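PDB 5OQ3: Cwp19 from Clostridioides difficile, which is a cell-wall protein whose TIM-barrel glycoside hydrolase region forms this chain, the whole protein being assigned, tentatively, an N-acetylmuramoyl-L-alanine amidase activity. Local coordinates for residues K82-P87 with I175-Q180; I326-Q331 with G335-A340. All blocks are in the same frame, centred on the assembly; numbering follows the deposited sequence.

Contact 1: K82-P87 with I175-Q180; sequences KSNINP and IAEVVQ. With EDO (1,2-ethanediol), chain C.
Glu-177 reaches out from helix 165-181 and holds the loop 82-87 with both carboxylate oxygens. Its OE1 takes a short hydrogen bond of 2.6 Å from Ser-83 OG, while OE2 accepts the backbone N of Asn-84 at 2.9 Å along an almost straight N-H line (173°). Both oxygens use their syn lone pairs, so two neighbouring donors of the loop meet the carboxylate as a fork, which fixes its rotation. A glutamate suits the place because its chain is long enough to span the gap: CG stands anti to the backbone N (chi1 179°), and with the next torsion also extended the carboxylate is carried straight off the helix.

Ser-83 is as useful for what it accepts as for what it gives. With its proton directed to Glu-177, OG receives Asn-86 N at 2.9 Å and Ile-85 N at 3.0 Å, the pattern of an ST turn combined with an ST motif. The hydroxyl braces the turn of the loop and helps tie it to the helix. A water adds a further link, donating to Glu-177 OE1 at 2.7 Å and accepting from Asn-86 ND2. Asn-86 is buried, and its amide is also bonded to Tyr-170 and Ser-174 of helix 165-181, to which Glu-177 also belongs.

The setting is the outside of a TIM barrel, where the loop after strand 68-74 passes over the helix that precedes strand 186-189; another side of that helix, through Ile-175 and Val-179, packs on this strand and on helix 214-236.

Apolar packing is slight. Ile-85 comes toward Glu-177 from the opposite direction, its CD1 methyl resting 3.9 Å from Glu-177 OE1 beside the carboxylate, and the same isoleucine also touches Tyr-170 and Ser-174.

Contact 2: I326-Q331 with G335-A340; sequences IYKQGQ and GGQNIA
Lys-328 and Gln-337 run side by side in the same direction, and Lys-328 NZ donates to Gln-337 OE1 at 2.9 Å, from a position tilted 33° off the amide carbonyl plane. The long extended lysine chain suits a buried place: its methylenes pack while its ammonium reaches polar partners, for NZ also bonds the carbonyl of Tyr-292. Midway along the chain, Lys-328 CD lies 3.9 Å from Ile-339 CD1, and CG sits over one face of the Tyr-327 ring, toward its rim.

The backbone of Lys-328 matters equally. Its O accepts two donors, Ile-339 N at 2.9 Å and Ala-340 N at 3.2 Å, the latter almost in line with the carbonyl. Gln-337 answers with its own O, which takes Gly-330 N at 2.9 Å.

Ile-339 buries the next largest surface after Lys-328 and Gln-337 and also touches Gln-346 of helix 343-350, while the small Ala-340 lets its CB approach Gln-329 CG to 3.7 Å. Gly-330 has the positive phi (89°) that glycine tolerates easily, and Gly-336 N bonds Gln-331 O near the end of the loop.

Together they form a hairpin-like loop with a single beta bridge, Gln-329 with Asn-338, in the connection between strand 319-324 and helix 343-350 of the TIM barrel.

Contact 1 is a surface contact between distant parts of the sequence, joining a loop to a barrel helix, whereas contact 2 is partly buried and folds one loop back on itself across three residues. They share no secondary-structure element, lie on opposite sides of the chain's centre, and their nearest atoms are about 24 Å apart. The chemistry follows the setting. At 82-87 with 175-180, a single glutamate makes nearly all the contact on the helix side, and little area is buried, 154 Å². At 326-331 with 335-340, backbone bonds do most of the polar work, and lysine, glutamine, isoleucine and alanine contribute most to a buried area of 491 Å².

Contact 1: K82-P87 with I175-Q180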
loop_
_atom_site.group_PDB
_atom_site.type_symbol
_atom_site.label_atom_id
_atom_site.label_comp_id
_atom_site.label_asym_id
_atom_site.label_seq_id
_atom_site.Cartn_x
_atom_site.Cartn_y
_atom_site.Cartn_z
ATOM N N LYS A 82 7.076 6.839 17.120
ATOM C CA LYS A 82 8.376 7.073 17.730
ATOM C C LYS A 82 9.367 6.043 17.180
ATOM O O LYS A 82 9.122 4.826 17.219
ATOM C CB LYS A 82 8.266 6.977 19.237
ATOM C CG LYS A 82 9.522 7.372 19.969
ATOM C CD LYS A 82 9.204 7.614 21.441
ATOM C CE LYS A 82 10.394 8.195 22.162
ATOM N NZ LYS A 82 10.108 8.039 23.620
ATOM N N SER A 83 10.483 6.531 16.639
ATOM C CA SER A 83 11.454 5.708 15.911
ATOM C C SER A 83 12.868 6.169 16.256
ATOM O O SER A 83 13.100 7.363 16.422
ATOM C CB SER A 83 11.247 5.873 14.408
ATOM O OG SER A 83 12.167 5.094 13.668
ATOM N N ASN A 84 13.796 5.224 16.297
ATOM C CA ASN A 84 15.226 5.499 16.391
ATOM C C ASN A 84 15.907 5.356 15.000
ATOM O O ASN A 84 17.126 5.337 14.904
ATOM C CB ASN A 84 15.878 4.528 17.407
ATOM C CG ASN A 84 15.403 4.741 18.836
ATOM O OD1 ASN A 84 15.096 5.868 19.253
ATOM N ND2 ASN A 84 15.389 3.662 19.617
ATOM N N ILE A 85 15.113 5.232 13.934
ATOM C CA ILE A 85 15.613 5.004 12.563
ATOM C C ILE A 85 15.124 6.108 11.601
ATOM O O ILE A 85 15.902 6.634 10.804
ATOM C CB ILE A 85 15.151 3.614 12.027
ATOM C CG1 ILE A 85 15.575 2.479 12.983
ATOM C CG2 ILE A 85 15.685 3.370 10.608
ATOM C CD1 ILE A 85 14.929 1.146 12.650
ATOM N N ASN A 86 13.831 6.416 11.628
ATOM C CA ASN A 86 13.196 7.252 10.630
ATOM C C ASN A 86 12.633 8.494 11.280
ATOM O O ASN A 86 12.237 8.474 12.438
ATOM C CB ASN A 86 12.090 6.448 9.909
ATOM C CG ASN A 86 12.673 5.370 9.037
ATOM O OD1 ASN A 86 13.292 5.669 8.044
ATOM N ND2 ASN A 86 12.512 4.112 9.445
ATOM N N PRO A 87 12.589 9.619 10.533
ATOM C CA PRO A 87 12.186 10.910 11.106
ATOM C C PRO A 87 10.681 11.047 11.233
ATOM O O PRO A 87 9.926 10.475 10.429
ATOM C CB PRO A 87 12.650 11.912 10.050
ATOM C CG PRO A 87 12.592 11.121 8.768
ATOM C CD PRO A 87 13.087 9.751 9.157
ATOM N N ILE A 175 10.669 -1.820 9.382
ATOM C CA ILE A 175 9.429 -2.513 9.689
ATOM C C ILE A 175 9.500 -3.312 10.983
ATOM O O ILE A 175 8.546 -3.298 11.783
ATOM C CB ILE A 175 9.037 -3.354 8.485
ATOM C CG1 ILE A 175 8.708 -2.367 7.366
ATOM C CG2 ILE A 175 7.853 -4.244 8.827
ATOM C CD1 ILE A 175 8.764 -3.023 6.036
ATOM N N ALA A 176 10.650 -3.946 11.206
ATOM C CA ALA A 176 10.824 -4.774 12.408
ATOM C C ALA A 176 10.646 -3.935 13.673
ATOM O O ALA A 176 10.137 -4.451 14.670
ATOM C CB ALA A 176 12.147 -5.450 12.406
ATOM N N GLU A 177 11.090 -2.678 13.633
ATOM C CA GLU A 177 10.933 -1.803 14.799
ATOM C C GLU A 177 9.445 -1.662 15.174
ATOM O O GLU A 177 9.055 -1.688 16.338
ATOM C CB GLU A 177 11.530 -0.409 14.502
ATOM C CG GLU A 177 11.430 0.622 15.623
ATOM C CD GLU A 177 12.010 1.974 15.231
ATOM O OE1 GLU A 177 11.643 2.553 14.161
ATOM O OE2 GLU A 177 12.809 2.491 16.005
ATOM N N VAL A 178 8.631 -1.472 14.150
ATOM C CA VAL A 178 7.205 -1.290 14.367
ATOM C C VAL A 178 6.549 -2.606 14.848
ATOM O O VAL A 178 5.752 -2.598 15.786
ATOM C CB VAL A 178 6.526 -0.776 13.113
ATOM C CG1 VAL A 178 5.017 -0.714 13.281
ATOM C CG2 VAL A 178 7.061 0.581 12.737
ATOM N N VAL A 179 6.944 -3.726 14.249
ATOM C CA VAL A 179 6.429 -5.036 14.677
ATOM C C VAL A 179 6.773 -5.312 16.133
ATOM O O VAL A 179 5.945 -5.825 16.898
ATOM C CB VAL A 179 6.975 -6.161 13.761
ATOM C CG1 VAL A 179 6.520 -7.521 14.219
ATOM C CG2 VAL A 179 6.581 -5.925 12.318
ATOM N N GLN A 180 8.011 -4.998 16.526
ATOM C CA GLN A 180 8.465 -5.248 17.891
ATOM C C GLN A 180 7.694 -4.392 18.897
ATOM O O GLN A 180 7.338 -4.839 19.990
ATOM C CB GLN A 180 9.958 -4.926 18.015
ATOM C CG GLN A 180 10.578 -5.123 19.393
ATOM C CD GLN A 180 12.033 -4.700 19.436
ATOM O OE1 GLN A 180 12.923 -5.522 19.138
ATOM N NE2 GLN A 180 12.301 -3.417 19.855
HETATM C C1 EDO C . 10.676 9.702 14.794
HETATM O O1 EDO C . 9.460 9.333 14.206
HETATM C C2 EDO C . 10.604 9.496 16.237
HETATM O O2 EDO C . 11.614 8.651 16.717
HETATM O O HOH W 1 10.918 2.322 11.541
#

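Contact 2: I326-Q331 with G335-A340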
loop_
_atom_site.group_PDB
_atom_site.type_symbol
_atom_site.label_atom_id
_atom_site.label_comp_id
_atom_site.label_asym_id
_atom_site.label_seq_id
_atom_site.Cartn_x
_atom_site.Cartn_y
_atom_site.Cartn_z
ATOM N N ILE A 326 -13.474 3.468 -4.872
ATOM C CA ILE A 326 -14.636 4.270 -4.546
ATOM C C ILE A 326 -14.376 5.773 -4.658
ATOM O O ILE A 326 -15.330 6.536 -4.709
ATOM C CB ILE A 326 -15.314 3.887 -3.227
ATOM C CG1 ILE A 326 -14.381 3.966 -2.036
ATOM C CG2 ILE A 326 -15.989 2.514 -3.351
ATOM C CD1 ILE A 326 -15.062 4.017 -0.692
ATOM N N TYR A 327 -13.106 6.185 -4.710
ATOM C CA TYR A 327 -12.780 7.575 -5.009
ATOM C C TYR A 327 -13.285 8.033 -6.382
ATOM O O TYR A 327 -13.461 9.229 -6.619
ATOM C CB TYR A 327 -11.260 7.815 -4.854
ATOM C CG TYR A 327 -10.419 7.169 -5.939
ATOM C CD1 TYR A 327 -10.012 5.842 -5.847
ATOM C CD2 TYR A 327 -9.978 7.907 -7.023
ATOM C CE1 TYR A 327 -9.216 5.267 -6.834
ATOM C CE2 TYR A 327 -9.195 7.348 -8.022
ATOM C CZ TYR A 327 -8.788 6.025 -7.909
ATOM O OH TYR A 327 -7.978 5.440 -8.866
ATOM N N LYS A 328 -13.461 7.100 -7.319
ATOM C CA LYS A 328 -14.001 7.440 -8.645
ATOM C C LYS A 328 -15.507 7.522 -8.569
ATOM O O LYS A 328 -16.195 6.511 -8.415
ATOM C CB LYS A 328 -13.549 6.438 -9.690
ATOM C CG LYS A 328 -12.055 6.378 -9.937
ATOM C CD LYS A 328 -11.723 5.618 -11.214
ATOM C CE LYS A 328 -10.234 5.586 -11.477
ATOM N NZ LYS A 328 -9.916 4.804 -12.681
ATOM N N GLN A 329 -16.009 8.753 -8.720
ATOM C CA GLN A 329 -17.426 9.074 -8.571
ATOM C C GLN A 329 -17.983 9.881 -9.720
ATOM O O GLN A 329 -18.807 10.765 -9.518
ATOM C CB GLN A 329 -17.640 9.836 -7.253
ATOM C CG GLN A 329 -17.264 8.979 -6.043
ATOM C CD GLN A 329 -17.098 9.789 -4.788
ATOM O OE1 GLN A 329 -17.623 10.895 -4.680
ATOM N NE2 GLN A 329 -16.315 9.263 -3.843
ATOM N N GLY A 330 -17.495 9.577 -10.912
ATOM C CA GLY A 330 -18.018 10.242 -12.100
ATOM C C GLY A 330 -17.309 11.514 -12.466
ATOM O O GLY A 330 -17.808 12.243 -13.359
ATOM N N GLN A 331 -16.176 11.848 -11.834
ATOM C CA GLN A 331 -15.525 13.155 -12.131
ATOM C C GLN A 331 -14.890 13.130 -13.528
ATOM O O GLN A 331 -14.452 12.075 -13.985
ATOM C CB GLN A 331 -14.464 13.513 -11.087
ATOM C CG GLN A 331 -14.979 13.586 -9.659
ATOM C CD GLN A 331 -14.818 12.276 -8.911
ATOM O OE1 GLN A 331 -15.127 11.204 -9.440
ATOM N NE2 GLN A 331 -14.345 12.350 -7.669
ATOM N N GLY A 335 -12.321 10.560 -16.414
ATOM C CA GLY A 335 -13.082 10.264 -17.632
ATOM C C GLY A 335 -14.536 9.888 -17.403
ATOM O O GLY A 335 -15.110 9.129 -18.184
ATOM N N GLY A 336 -15.133 10.398 -16.325
ATOM C CA GLY A 336 -16.497 10.044 -15.963
ATOM C C GLY A 336 -16.720 8.669 -15.337
ATOM O O GLY A 336 -17.872 8.311 -15.052
ATOM N N GLN A 337 -15.646 7.915 -15.071
ATOM C CA GLN A 337 -15.776 6.607 -14.409
ATOM C C GLN A 337 -16.352 6.750 -13.013
ATOM O O GLN A 337 -15.886 7.597 -12.206
ATOM C CB GLN A 337 -14.427 5.906 -14.352
ATOM C CG GLN A 337 -13.877 5.534 -15.719
ATOM C CD GLN A 337 -12.522 4.884 -15.648
ATOM O OE1 GLN A 337 -12.080 4.439 -14.589
ATOM N NE2 GLN A 337 -11.852 4.807 -16.781
ATOM N N ASN A 338 -17.366 5.936 -12.727
ATOM C CA ASN A 338 -18.051 6.015 -11.457
ATOM C C ASN A 338 -18.132 4.652 -10.879
ATOM O O ASN A 338 -19.050 3.907 -11.154
ATOM C CB ASN A 338 -19.448 6.637 -11.625
ATOM C CG ASN A 338 -20.057 7.048 -10.296
ATOM O OD1 ASN A 338 -19.674 6.519 -9.252
ATOM N ND2 ASN A 338 -20.982 8.003 -10.316
ATOM N N ILE A 339 -17.160 4.360 -10.018
ATOM C CA ILE A 339 -17.111 3.084 -9.314
ATOM C C ILE A 339 -18.044 3.087 -8.107
ATOM O O ILE A 339 -18.726 2.090 -7.844
ATOM C CB ILE A 339 -15.685 2.738 -8.919
ATOM C CG1 ILE A 339 -14.884 2.428 -10.184
ATOM C CG2 ILE A 339 -15.671 1.546 -7.989
ATOM C CD1 ILE A 339 -13.414 2.276 -9.970
ATOM N N ALA A 340 -18.094 4.191 -7.371
ATOM C CA ALA A 340 -18.931 4.259 -6.183
ATOM C C ALA A 340 -20.393 3.882 -6.511
ATOM O O ALA A 340 -21.010 3.116 -5.785
ATOM C CB ALA A 340 -18.876 5.649 -5.585
#